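Local coordinates for protein chorismate synthase (Campylobacter jejuni, PDB 1SQ1) that probably catalyses the last step of chorismate biosynthesis, eliminating phosphate from 5-enolpyruvylshikimate-3-phosphate to give chorismate with reduced FMN as cofactor, at residues Met1-Phe4 against Leu8-Thr11; Asp227-His232 against Arg337-Asp342; Phe170-Lys175 against Leu181-Glu186. One frame throughout, in Å; residues are numbered along the deposited sequence.

Along the chain, contact 1 comes first, contact 3 next, and contact 2 closes last, in helix 325-346 near the C-terminus. Contacts 1 and 2 are neighbours, their centres 12 Å apart. The hairpin of strands 3-4 and 9-13 packs on helix 325-346, with Phe4 on Val339 and a probable hydrogen bond from Leu8 N to Asp342 OD2, and Phe4 also reaches His232 of helix 226-235. Contact 3 stands apart, about 33 Å from contact 1 and 26 Å from contact 2 (centre to centre), beside the other five-stranded sheet. Contacts 1 and 2 thus form one connected, buried unit near the second subunit; contact 3 is a separate local contact across the chain's centre from contact 1.

Contact 1 of 3, residues Met1-Phe4 against Leu8-Thr11; sequences MNTF and LKFT
Asn2 meets Thr11 through its backbone: Asn2 O receives a CA-H...O contact from Thr11 CA at 2.9 Å. Its carboxamide turns back along its own segment, where ND2 donates to Met1 O at 3.0 Å on a nearly straight path (167°), reaching that oxygen from above the carbonyl plane.

Thr3 pairs with Thr11 as an antiparallel non-hydrogen-bonded pair, with Thr3 CA and Thr11 CA 4.1 Å apart. Thr3 OG1 and Thr11 OG1 form a hydrogen bond of 2.7 Å, in which either hydroxyl could be the donor. Both threonines place OG1 beside their own backbone N (chi1 -60° and -56°), a matched choice that brings the hydroxyls together on one face of the sheet. The methyl of Thr3, CG2, lies beside the Thr11 hydroxyl and also packs on Lys9 CB at 3.6 Å, while the amine of Lys9 bends away to the carbonyls of Gly5 and Thr6 in the turn.

Phe4 and Phe10 make the next, hydrogen-bonded pair. Phe4 N gives a weak bond to Phe10 O (2.5 Å), and the return bond from Phe10 N is less certain because Phe4 O is crowded in the model. Their side chains share the face opposite the threonines, and Phe4 CB lies at the edge of the Phe10 ring.

Strands 3-4 and 9-13 thus form an antiparallel beta hairpin, closed by the three residues between the segments. Its aromatic face rests on helix 325-346, Phe4 touching Met335 and Val339, and Phe10 touching Leu338. Strand 9-13 continues the antiparallel sheet to strand 21-26, leaving strand 3-4 outermost within the chain.

Contact 2 of 3, residues Asp227-His232 against Arg337-Asp342; sequences DSKLAH and RLVLAD
Helices 226-235 and 325-346 pack here as a roughly antiparallel, buried pair. The axes of their segments 227-232 and 337-342 approach to 9.7 Å, and their N-to-C directions differ by 153°. Lys229 and Val339 face each other most directly, and each sends its side chain toward the opposite helix.

The aliphatic part of Lys229 does the packing. Its CB lies 3.4 Å from Val339 CG1, and its CD lies 3.9 Å from the same methyl, so one branch of the valine sits against the lysine chain, which crosses it obliquely. Val339 CG1 gets there by standing opposite its own backbone N (chi1 -178°). Leu230, one residue on, adds a looser apolar contact on the same valine, Leu230 CD2 to Val339 CB at 4.3 Å.

Beyond the valine, bends at chi3 and chi4 carry the amine of Lys229 to Asp342, about one turn further along the partner helix. Lys229 NZ and Asp342 OD1 form a salt bridge of 3.0 Å. The ammonium comes from above the carboxylate plane, 59° out of it, and the two side chains cross at about a right angle.

The same carboxylate has backbone partners in the hairpin turn: OD1 accepts from Thr6 N, and OD2 from Arg7 N and Leu8 N. Elsewhere on helix 226-235, Ser228 OG bonds to His232 O of the second subunit. A buried Asp342 held by an ammonium and three amides would probably be stabilised as the anion. Its carboxylate links the hairpin turn to helix 325-346 by hydrogen bonds and to helix 226-235 by the salt bridge, which is consistent with a role in holding the three together.

Contact 3 of 3, residues Phe170-Lys175 against Leu181-Glu186; sequences FEFAKK and LDPKLE
This is a local, mostly apolar contact without hydrogen bonds across it, made where the chain leaves short helix 170-175 and folds back before helix 186-198. It lies beside the sheet that contains strands 148-156 and 205-212. The two segments bury 309 Å² between them, both sides summed, and their backbones come nearest at Ala173 and Leu181, whose CA atoms are 5.2 Å apart.

Leu181 works through one branch. Its CD2 touches Ala173 CB at 3.4 Å and also sits over a face of the Phe170 ring, 4.0 Å from the ring centroid and close to the normal, a CH-pi contact. The one methyl thus meets both the alanine and the aromatic ring of the helix. Leu181 is bonded through its backbone to Val153 of strand 148-156 and to Asp169 just before the helix, and its side chain also meets Phe208, while Phe170 reaches Gln150 and Lys210.

A second CH-pi contact involves the exposed Pro183. Pro183 CB lies 3.6 Å from the centroid of the Phe172 ring and only 8° off its normal, close to the middle of the face. With CG swung opposite its backbone N (chi1 -171°), Phe172 extends toward the returning chain, where the proline can lie over it. The chain of Glu186 comes to the ring's edge instead: its CG is 3.5 Å from Phe172 CE2, and its carboxylate plane is turned 74° from the ring. The acid itself goes to Lys190, in a salt bridge within helix 186-198.

The arrangement is a tight connection between two successive helices, 170-175 and 186-198, whose loop folds back on the first by leucine-aromatic and proline-aromatic CH-pi contacts.

Contact 1 of 3, residues Met1-Phe4 against Leu8-Thr11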
HETATM    1  N   MSE A   1       9.198  -5.273  -6.597  1.00 88.66           N
HETATM    2  CA  MSE A   1       7.948  -5.743  -5.935  1.00 90.16           C
HETATM    3  C   MSE A   1       7.468  -6.948  -6.674  1.00 86.45           C
HETATM    4  O   MSE A   1       7.380  -6.937  -7.895  1.00 87.52           O
HETATM    5  CB  MSE A   1       6.837  -4.698  -5.996  1.00 97.25           C
HETATM    6  CG  MSE A   1       7.097  -3.469  -5.182  1.00108.92           C
HETATM    7 SE   MSE A   1       8.626  -2.510  -5.870  1.00126.05          SE
HETATM    8  CE  MSE A   1       9.937  -3.031  -4.497  1.00122.44           C
ATOM      9  N   ASN A   2       7.151  -7.994  -5.940  1.00 82.16           N
ATOM     10  CA  ASN A   2       6.662  -9.186  -6.580  1.00 77.74           C
ATOM     11  C   ASN A   2       5.239  -9.438  -6.158  1.00 74.88           C
ATOM     12  O   ASN A   2       4.728 -10.539  -6.320  1.00 75.55           O
ATOM     13  CB  ASN A   2       7.535 -10.373  -6.222  1.00 76.90           C
ATOM     14  CG  ASN A   2       8.793 -10.424  -7.043  1.00 76.55           C
ATOM     15  OD1 ASN A   2       9.454 -11.455  -7.106  1.00 78.91           O
ATOM     16  ND2 ASN A   2       9.136  -9.310  -7.681  1.00 73.91           N
ATOM     17  N   THR A   3       4.604  -8.412  -5.608  1.00 70.91           N
ATOM     18  CA  THR A   3       3.226  -8.531  -5.165  1.00 66.96           C
ATOM     19  C   THR A   3       2.344  -7.644  -6.028  1.00 64.60           C
ATOM     20  O   THR A   3       2.769  -6.578  -6.467  1.00 64.36           O
ATOM     21  CB  THR A   3       3.070  -8.128  -3.697  1.00 65.97           C
ATOM     22  OG1 THR A   3       3.877  -8.986  -2.879  1.00 63.34           O
ATOM     23  CG2 THR A   3       1.619  -8.252  -3.278  1.00 64.66           C
ATOM     24  N   PHE A   4       1.113  -8.084  -6.258  1.00 60.81           N
ATOM     25  CA  PHE A   4       0.199  -7.342  -7.101  1.00 58.84           C
ATOM     26  C   PHE A   4      -1.245  -7.332  -6.598  1.00 58.74           C
ATOM     27  O   PHE A   4      -1.751  -8.339  -6.101  1.00 59.11           O
ATOM     28  CB  PHE A   4       0.275  -7.933  -8.510  1.00 58.52           C
ATOM     29  CG  PHE A   4      -0.699  -7.340  -9.484  1.00 57.49           C
ATOM     30  CD1 PHE A   4      -1.742  -8.105  -9.983  1.00 57.52           C
ATOM     31  CD2 PHE A   4      -0.548  -6.035  -9.938  1.00 57.58           C
ATOM     32  CE1 PHE A   4      -2.623  -7.584 -10.921  1.00 59.83           C
ATOM     33  CE2 PHE A   4      -1.423  -5.500 -10.881  1.00 59.39           C
ATOM     34  CZ  PHE A   4      -2.463  -6.277 -11.376  1.00 60.25           C
ATOM     35  N   LEU A   8      -6.683  -8.265  -3.336  1.00 52.74           N
ATOM     36  CA  LEU A   8      -6.320  -9.631  -3.748  1.00 52.31           C
ATOM     37  C   LEU A   8      -4.869  -9.597  -4.257  1.00 53.94           C
ATOM     38  O   LEU A   8      -4.609  -9.599  -5.459  1.00 56.50           O
ATOM     39  CB  LEU A   8      -7.243 -10.112  -4.873  1.00 49.37           C
ATOM     40  CG  LEU A   8      -7.562 -11.607  -4.985  1.00 47.58           C
ATOM     41  CD1 LEU A   8      -7.256 -12.112  -6.388  1.00 44.73           C
ATOM     42  CD2 LEU A   8      -6.790 -12.380  -3.945  1.00 45.45           C
ATOM     43  N   LYS A   9      -3.934  -9.570  -3.317  1.00 54.47           N
ATOM     44  CA  LYS A   9      -2.510  -9.502  -3.592  1.00 52.08           C
ATOM     45  C   LYS A   9      -1.883 -10.767  -4.142  1.00 51.65           C
ATOM     46  O   LYS A   9      -1.872 -11.786  -3.476  1.00 52.92           O
ATOM     47  CB  LYS A   9      -1.788  -9.106  -2.310  1.00 50.94           C
ATOM     48  CG  LYS A   9      -2.271  -7.797  -1.740  1.00 49.39           C
ATOM     49  CD  LYS A   9      -1.335  -7.250  -0.686  1.00 46.60           C
ATOM     50  CE  LYS A   9      -1.807  -5.881  -0.268  1.00 43.74           C
ATOM     51  NZ  LYS A   9      -1.927  -5.022  -1.467  1.00 43.93           N
ATOM     52  N   PHE A  10      -1.339 -10.690  -5.350  1.00 52.16           N
ATOM     53  CA  PHE A  10      -0.678 -11.830  -5.975  1.00 52.88           C
ATOM     54  C   PHE A  10       0.824 -11.664  -5.838  1.00 54.28           C
ATOM     55  O   PHE A  10       1.351 -10.598  -6.131  1.00 56.00           O
ATOM     56  CB  PHE A  10      -1.055 -11.905  -7.451  1.00 54.55           C
ATOM     57  CG  PHE A  10      -0.156 -12.790  -8.269  1.00 57.87           C
ATOM     58  CD1 PHE A  10       0.797 -12.233  -9.131  1.00 59.13           C
ATOM     59  CD2 PHE A  10      -0.266 -14.174  -8.200  1.00 56.92           C
ATOM     60  CE1 PHE A  10       1.625 -13.042  -9.918  1.00 57.04           C
ATOM     61  CE2 PHE A  10       0.558 -14.991  -8.982  1.00 56.92           C
ATOM     62  CZ  PHE A  10       1.503 -14.422  -9.843  1.00 57.46           C
ATOM     63  N   THR A  11       1.514 -12.709  -5.400  1.00 55.30           N
ATOM     64  CA  THR A  11       2.959 -12.632  -5.241  1.00 57.72           C
ATOM     65  C   THR A  11       3.683 -13.839  -5.822  1.00 60.79           C
ATOM     66  O   THR A  11       3.361 -14.986  -5.499  1.00 60.56           O
ATOM     67  CB  THR A  11       3.357 -12.516  -3.756  1.00 58.13           C
ATOM     68  OG1 THR A  11       2.705 -11.382  -3.181  1.00 59.60           O
ATOM     69  CG2 THR A  11       4.868 -12.348  -3.609  1.00 55.88           C
TER

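Contact 2 of 3, residues Asp227-His232 against Arg337-Asp342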
ATOM      1  N   ASP A 227      -9.976   0.310 -15.959  1.00 49.19           N
ATOM      2  CA  ASP A 227      -9.135   0.364 -17.158  1.00 49.48           C
ATOM      3  C   ASP A 227      -7.667   0.559 -16.748  1.00 48.83           C
ATOM      4  O   ASP A 227      -6.779  -0.110 -17.287  1.00 50.18           O
ATOM      5  CB  ASP A 227      -9.610   1.458 -18.130  1.00 47.50           C
ATOM      6  CG  ASP A 227      -9.959   2.741 -17.434  1.00 48.28           C
ATOM      7  OD1 ASP A 227     -10.465   3.668 -18.098  1.00 47.89           O
ATOM      8  OD2 ASP A 227      -9.732   2.820 -16.214  1.00 49.79           O
ATOM      9  N   SER A 228      -7.411   1.449 -15.788  1.00 47.02           N
ATOM     10  CA  SER A 228      -6.045   1.669 -15.296  1.00 46.59           C
ATOM     11  C   SER A 228      -5.425   0.333 -14.895  1.00 47.55           C
ATOM     12  O   SER A 228      -4.404  -0.073 -15.438  1.00 50.24           O
ATOM     13  CB  SER A 228      -6.028   2.580 -14.065  1.00 45.10           C
ATOM     14  OG  SER A 228      -6.251   3.937 -14.398  1.00 46.12           O
ATOM     15  N   LYS A 229      -6.045  -0.339 -13.932  1.00 46.70           N
ATOM     16  CA  LYS A 229      -5.548  -1.616 -13.460  1.00 44.53           C
ATOM     17  C   LYS A 229      -5.323  -2.561 -14.611  1.00 45.39           C
ATOM     18  O   LYS A 229      -4.332  -3.266 -14.652  1.00 47.13           O
ATOM     19  CB  LYS A 229      -6.544  -2.255 -12.496  1.00 42.99           C
ATOM     20  CG  LYS A 229      -6.658  -1.605 -11.142  1.00 41.58           C
ATOM     21  CD  LYS A 229      -7.859  -2.154 -10.396  1.00 40.06           C
ATOM     22  CE  LYS A 229      -7.588  -2.221  -8.912  1.00 43.52           C
ATOM     23  NZ  LYS A 229      -6.697  -3.376  -8.579  1.00 44.36           N
ATOM     24  N   LEU A 230      -6.254  -2.590 -15.549  1.00 46.60           N
ATOM     25  CA  LEU A 230      -6.117  -3.502 -16.666  1.00 47.12           C
ATOM     26  C   LEU A 230      -4.912  -3.151 -17.503  1.00 46.98           C
ATOM     27  O   LEU A 230      -4.147  -4.031 -17.894  1.00 47.84           O
ATOM     28  CB  LEU A 230      -7.368  -3.468 -17.527  1.00 47.98           C
ATOM     29  CG  LEU A 230      -8.559  -4.170 -16.889  1.00 49.13           C
ATOM     30  CD1 LEU A 230      -9.820  -3.787 -17.649  1.00 48.82           C
ATOM     31  CD2 LEU A 230      -8.331  -5.686 -16.892  1.00 46.71           C
ATOM     32  N   ALA A 231      -4.752  -1.858 -17.769  1.00 45.59           N
ATOM     33  CA  ALA A 231      -3.646  -1.358 -18.569  1.00 45.35           C
ATOM     34  C   ALA A 231      -2.313  -1.666 -17.918  1.00 45.71           C
ATOM     35  O   ALA A 231      -1.334  -1.990 -18.594  1.00 47.64           O
ATOM     36  CB  ALA A 231      -3.787   0.129 -18.750  1.00 45.25           C
ATOM     37  N   HIS A 232      -2.293  -1.556 -16.597  1.00 45.04           N
ATOM     38  CA  HIS A 232      -1.110  -1.793 -15.787  1.00 44.83           C
ATOM     39  C   HIS A 232      -0.733  -3.274 -15.810  1.00 44.42           C
ATOM     40  O   HIS A 232       0.434  -3.624 -16.023  1.00 45.29           O
ATOM     41  CB  HIS A 232      -1.406  -1.313 -14.366  1.00 44.50           C
ATOM     42  CG  HIS A 232      -0.271  -1.440 -13.403  1.00 45.12           C
ATOM     43  ND1 HIS A 232       0.329  -2.652 -13.118  1.00 47.71           N
ATOM     44  CD2 HIS A 232       0.283  -0.544 -12.554  1.00 44.78           C
ATOM     45  CE1 HIS A 232       1.192  -2.492 -12.125  1.00 45.35           C
ATOM     46  NE2 HIS A 232       1.177  -1.224 -11.767  1.00 46.14           N
ATOM     47  N   ARG A 337      -7.804 -11.642 -15.084  1.00 56.20           N
ATOM     48  CA  ARG A 337      -8.536 -12.404 -14.094  1.00 55.11           C
ATOM     49  C   ARG A 337      -8.232 -11.792 -12.735  1.00 54.52           C
ATOM     50  O   ARG A 337      -9.147 -11.333 -12.048  1.00 55.39           O
ATOM     51  CB  ARG A 337      -8.075 -13.854 -14.100  1.00 57.10           C
ATOM     52  CG  ARG A 337      -9.193 -14.857 -14.055  1.00 58.10           C
ATOM     53  CD  ARG A 337      -9.573 -15.343 -15.448  1.00 58.52           C
ATOM     54  NE  ARG A 337      -8.694 -16.402 -15.941  1.00 58.44           N
ATOM     55  CZ  ARG A 337      -9.080 -17.302 -16.847  1.00 60.08           C
ATOM     56  NH1 ARG A 337     -10.323 -17.259 -17.334  1.00 61.47           N
ATOM     57  NH2 ARG A 337      -8.238 -18.232 -17.281  1.00 57.03           N
ATOM     58  N   LEU A 338      -6.949 -11.782 -12.360  1.00 51.40           N
ATOM     59  CA  LEU A 338      -6.517 -11.234 -11.073  1.00 49.22           C
ATOM     60  C   LEU A 338      -7.126  -9.865 -10.797  1.00 49.21           C
ATOM     61  O   LEU A 338      -7.684  -9.624  -9.725  1.00 48.61           O
ATOM     62  CB  LEU A 338      -4.994 -11.135 -11.021  1.00 47.29           C
ATOM     63  CG  LEU A 338      -4.223 -12.461 -10.931  1.00 46.93           C
ATOM     64  CD1 LEU A 338      -2.844 -12.245 -11.489  1.00 45.09           C
ATOM     65  CD2 LEU A 338      -4.136 -12.971  -9.497  1.00 45.79           C
ATOM     66  N   VAL A 339      -7.027  -8.965 -11.764  1.00 49.11           N
ATOM     67  CA  VAL A 339      -7.591  -7.637 -11.583  1.00 48.29           C
ATOM     68  C   VAL A 339      -9.085  -7.712 -11.241  1.00 49.09           C
ATOM     69  O   VAL A 339      -9.495  -7.266 -10.169  1.00 48.79           O
ATOM     70  CB  VAL A 339      -7.408  -6.779 -12.842  1.00 47.31           C
ATOM     71  CG1 VAL A 339      -7.967  -5.388 -12.607  1.00 45.47           C
ATOM     72  CG2 VAL A 339      -5.936  -6.704 -13.202  1.00 47.76           C
ATOM     73  N   LEU A 340      -9.898  -8.275 -12.142  1.00 49.33           N
ATOM     74  CA  LEU A 340     -11.344  -8.368 -11.893  1.00 48.23           C
ATOM     75  C   LEU A 340     -11.696  -8.994 -10.543  1.00 49.25           C
ATOM     76  O   LEU A 340     -12.569  -8.486  -9.835  1.00 50.91           O
ATOM     77  CB  LEU A 340     -12.047  -9.146 -13.008  1.00 42.65           C
ATOM     78  CG  LEU A 340     -12.265  -8.349 -14.299  1.00 40.30           C
ATOM     79  CD1 LEU A 340     -12.928  -9.229 -15.324  1.00 32.81           C
ATOM     80  CD2 LEU A 340     -13.090  -7.101 -14.023  1.00 33.32           C
ATOM     81  N   ALA A 341     -11.020 -10.080 -10.181  1.00 48.64           N
ATOM     82  CA  ALA A 341     -11.283 -10.734  -8.914  1.00 48.33           C
ATOM     83  C   ALA A 341     -10.826  -9.825  -7.799  1.00 51.41           C
ATOM     84  O   ALA A 341     -11.202 -10.007  -6.643  1.00 52.53           O
ATOM     85  CB  ALA A 341     -10.552 -12.040  -8.847  1.00 48.70           C
ATOM     86  N   ASP A 342      -9.989  -8.848  -8.141  1.00 54.37           N
ATOM     87  CA  ASP A 342      -9.501  -7.900  -7.145  1.00 54.19           C
ATOM     88  C   ASP A 342     -10.540  -6.780  -6.957  1.00 53.08           C
ATOM     89  O   ASP A 342     -10.889  -6.456  -5.831  1.00 50.37           O
ATOM     90  CB  ASP A 342      -8.126  -7.343  -7.567  1.00 56.14           C
ATOM     91  CG  ASP A 342      -7.501  -6.408  -6.522  1.00 58.54           C
ATOM     92  OD1 ASP A 342      -6.465  -5.788  -6.850  1.00 60.08           O
ATOM     93  OD2 ASP A 342      -8.027  -6.282  -5.390  1.00 56.76           O
TER

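Contact 3 of 3, residues Phe170-Lys175 against Leu181-Glu186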
ATOM      1  N   PHE A 170     -14.275 -17.919 -30.511  1.00 77.07           N
ATOM      2  CA  PHE A 170     -13.610 -18.414 -29.318  1.00 78.11           C
ATOM      3  C   PHE A 170     -13.695 -19.927 -29.252  1.00 80.48           C
ATOM      4  O   PHE A 170     -12.857 -20.581 -28.635  1.00 81.30           O
ATOM      5  CB  PHE A 170     -14.235 -17.797 -28.069  1.00 75.06           C
ATOM      6  CG  PHE A 170     -13.629 -16.484 -27.686  1.00 73.24           C
ATOM      7  CD1 PHE A 170     -12.442 -16.442 -26.975  1.00 73.21           C
ATOM      8  CD2 PHE A 170     -14.228 -15.289 -28.062  1.00 72.76           C
ATOM      9  CE1 PHE A 170     -11.857 -15.230 -26.652  1.00 74.35           C
ATOM     10  CE2 PHE A 170     -13.651 -14.070 -27.744  1.00 72.59           C
ATOM     11  CZ  PHE A 170     -12.466 -14.039 -27.036  1.00 74.14           C
ATOM     12  N   GLU A 171     -14.721 -20.485 -29.881  1.00 83.82           N
ATOM     13  CA  GLU A 171     -14.890 -21.932 -29.900  1.00 86.26           C
ATOM     14  C   GLU A 171     -13.697 -22.480 -30.674  1.00 86.96           C
ATOM     15  O   GLU A 171     -13.012 -23.406 -30.232  1.00 86.97           O
ATOM     16  CB  GLU A 171     -16.202 -22.281 -30.598  1.00 87.61           C
ATOM     17  CG  GLU A 171     -17.433 -21.758 -29.861  1.00 91.43           C
ATOM     18  CD  GLU A 171     -17.947 -22.730 -28.805  1.00 93.63           C
ATOM     19  OE1 GLU A 171     -18.447 -23.813 -29.193  1.00 94.79           O
ATOM     20  OE2 GLU A 171     -17.853 -22.414 -27.595  1.00 92.97           O
ATOM     21  N   PHE A 172     -13.448 -21.873 -31.830  1.00 87.31           N
ATOM     22  CA  PHE A 172     -12.332 -22.243 -32.688  1.00 87.68           C
ATOM     23  C   PHE A 172     -11.027 -21.963 -31.925  1.00 87.33           C
ATOM     24  O   PHE A 172     -10.077 -22.744 -31.989  1.00 87.61           O
ATOM     25  CB  PHE A 172     -12.383 -21.416 -33.982  1.00 88.91           C
ATOM     26  CG  PHE A 172     -11.406 -21.865 -35.039  1.00 90.43           C
ATOM     27  CD1 PHE A 172     -11.629 -23.029 -35.766  1.00 90.94           C
ATOM     28  CD2 PHE A 172     -10.243 -21.141 -35.280  1.00 91.79           C
ATOM     29  CE1 PHE A 172     -10.709 -23.465 -36.716  1.00 91.73           C
ATOM     30  CE2 PHE A 172      -9.317 -21.568 -36.227  1.00 92.65           C
ATOM     31  CZ  PHE A 172      -9.549 -22.733 -36.944  1.00 92.80           C
ATOM     32  N   ALA A 173     -10.994 -20.854 -31.191  1.00 86.04           N
ATOM     33  CA  ALA A 173      -9.808 -20.483 -30.434  1.00 84.88           C
ATOM     34  C   ALA A 173      -9.373 -21.576 -29.475  1.00 84.34           C
ATOM     35  O   ALA A 173      -8.204 -21.946 -29.444  1.00 85.19           O
ATOM     36  CB  ALA A 173     -10.057 -19.194 -29.669  1.00 85.40           C
ATOM     37  N   LYS A 174     -10.316 -22.090 -28.695  1.00 83.93           N
ATOM     38  CA  LYS A 174     -10.021 -23.139 -27.721  1.00 83.41           C
ATOM     39  C   LYS A 174      -9.350 -24.354 -28.358  1.00 82.23           C
ATOM     40  O   LYS A 174      -8.388 -24.894 -27.814  1.00 81.06           O
ATOM     41  CB  LYS A 174     -11.312 -23.583 -27.012  1.00 85.16           C
ATOM     42  CG  LYS A 174     -11.993 -22.487 -26.187  1.00 87.26           C
ATOM     43  CD  LYS A 174     -13.271 -22.979 -25.508  1.00 86.12           C
ATOM     44  CE  LYS A 174     -13.822 -21.931 -24.536  1.00 85.71           C
ATOM     45  NZ  LYS A 174     -12.859 -21.599 -23.438  1.00 82.82           N
ATOM     46  N   LYS A 175      -9.854 -24.768 -29.520  1.00 81.72           N
ATOM     47  CA  LYS A 175      -9.333 -25.938 -30.220  1.00 80.79           C
ATOM     48  C   LYS A 175      -8.064 -25.663 -31.047  1.00 78.95           C
ATOM     49  O   LYS A 175      -7.372 -26.599 -31.455  1.00 77.18           O
ATOM     50  CB  LYS A 175     -10.438 -26.523 -31.110  1.00 82.62           C
ATOM     51  CG  LYS A 175     -10.219 -27.976 -31.561  1.00 87.31           C
ATOM     52  CD  LYS A 175     -10.248 -28.978 -30.391  1.00 88.16           C
ATOM     53  CE  LYS A 175     -10.034 -30.426 -30.868  1.00 87.78           C
ATOM     54  NZ  LYS A 175     -11.056 -30.879 -31.864  1.00 86.75           N
ATOM     55  N   LEU A 181      -8.538 -16.662 -33.521  1.00 65.83           N
ATOM     56  CA  LEU A 181      -9.930 -16.206 -33.383  1.00 66.30           C
ATOM     57  C   LEU A 181     -10.604 -15.973 -34.739  1.00 66.15           C
ATOM     58  O   LEU A 181     -11.783 -15.630 -34.802  1.00 65.55           O
ATOM     59  CB  LEU A 181     -10.001 -14.906 -32.564  1.00 65.44           C
ATOM     60  CG  LEU A 181      -9.604 -14.961 -31.087  1.00 64.64           C
ATOM     61  CD1 LEU A 181      -9.671 -13.569 -30.486  1.00 64.41           C
ATOM     62  CD2 LEU A 181     -10.528 -15.906 -30.345  1.00 63.65           C
ATOM     63  N   ASP A 182      -9.840 -16.142 -35.813  1.00 67.49           N
ATOM     64  CA  ASP A 182     -10.339 -15.972 -37.174  1.00 69.43           C
ATOM     65  C   ASP A 182      -9.875 -17.205 -37.948  1.00 71.72           C
ATOM     66  O   ASP A 182      -8.742 -17.260 -38.415  1.00 73.27           O
ATOM     67  CB  ASP A 182      -9.752 -14.707 -37.816  1.00 68.39           C
ATOM     68  CG  ASP A 182     -10.551 -14.243 -39.023  1.00 69.04           C
ATOM     69  OD1 ASP A 182     -10.143 -13.275 -39.697  1.00 68.60           O
ATOM     70  OD2 ASP A 182     -11.603 -14.843 -39.295  1.00 70.36           O
ATOM     71  N   PRO A 183     -10.748 -18.214 -38.089  1.00 73.51           N
ATOM     72  CA  PRO A 183     -10.439 -19.464 -38.799  1.00 73.72           C
ATOM     73  C   PRO A 183      -9.963 -19.313 -40.244  1.00 73.35           C
ATOM     74  O   PRO A 183      -9.355 -20.228 -40.803  1.00 72.26           O
ATOM     75  CB  PRO A 183     -11.746 -20.252 -38.690  1.00 74.32           C
ATOM     76  CG  PRO A 183     -12.791 -19.168 -38.630  1.00 74.57           C
ATOM     77  CD  PRO A 183     -12.164 -18.181 -37.681  1.00 74.47           C
ATOM     78  N   LYS A 184     -10.233 -18.155 -40.837  1.00 73.76           N
ATOM     79  CA  LYS A 184      -9.835 -17.884 -42.213  1.00 73.99           C
ATOM     80  C   LYS A 184      -8.346 -17.518 -42.304  1.00 73.38           C
ATOM     81  O   LYS A 184      -7.735 -17.609 -43.376  1.00 74.34           O
ATOM     82  CB  LYS A 184     -10.699 -16.753 -42.782  1.00 75.24           C
ATOM     83  CG  LYS A 184     -10.283 -16.259 -44.164  1.00 78.82           C
ATOM     84  CD  LYS A 184     -10.339 -17.354 -45.235  1.00 79.98           C
ATOM     85  CE  LYS A 184      -9.973 -16.783 -46.609  1.00 79.97           C
ATOM     86  NZ  LYS A 184     -10.182 -17.737 -47.731  1.00 79.66           N
ATOM     87  N   LEU A 185      -7.759 -17.114 -41.181  1.00 70.69           N
ATOM     88  CA  LEU A 185      -6.347 -16.745 -41.151  1.00 68.57           C
ATOM     89  C   LEU A 185      -5.515 -17.701 -40.305  1.00 67.89           C
ATOM     90  O   LEU A 185      -4.313 -17.510 -40.154  1.00 67.87           O
ATOM     91  CB  LEU A 185      -6.185 -15.315 -40.618  1.00 66.93           C
ATOM     92  CG  LEU A 185      -6.481 -14.123 -41.539  1.00 66.60           C
ATOM     93  CD1 LEU A 185      -7.679 -14.405 -42.424  1.00 67.00           C
ATOM     94  CD2 LEU A 185      -6.721 -12.886 -40.691  1.00 64.49           C
ATOM     95  N   GLU A 186      -6.146 -18.737 -39.768  1.00 67.37           N
ATOM     96  CA  GLU A 186      -5.433 -19.683 -38.919  1.00 68.76           C
ATOM     97  C   GLU A 186      -4.256 -20.357 -39.623  1.00 69.23           C
ATOM     98  O   GLU A 186      -3.285 -20.755 -38.975  1.00 70.28           O
ATOM     99  CB  GLU A 186      -6.407 -20.733 -38.371  1.00 69.78           C
ATOM    100  CG  GLU A 186      -5.917 -21.481 -37.135  1.00 70.95           C
ATOM    101  CD  GLU A 186      -5.626 -22.941 -37.414  1.00 73.43           C
ATOM    102  OE1 GLU A 186      -5.348 -23.695 -36.452  1.00 73.54           O
ATOM    103  OE2 GLU A 186      -5.667 -23.337 -38.601  1.00 75.56           O
TER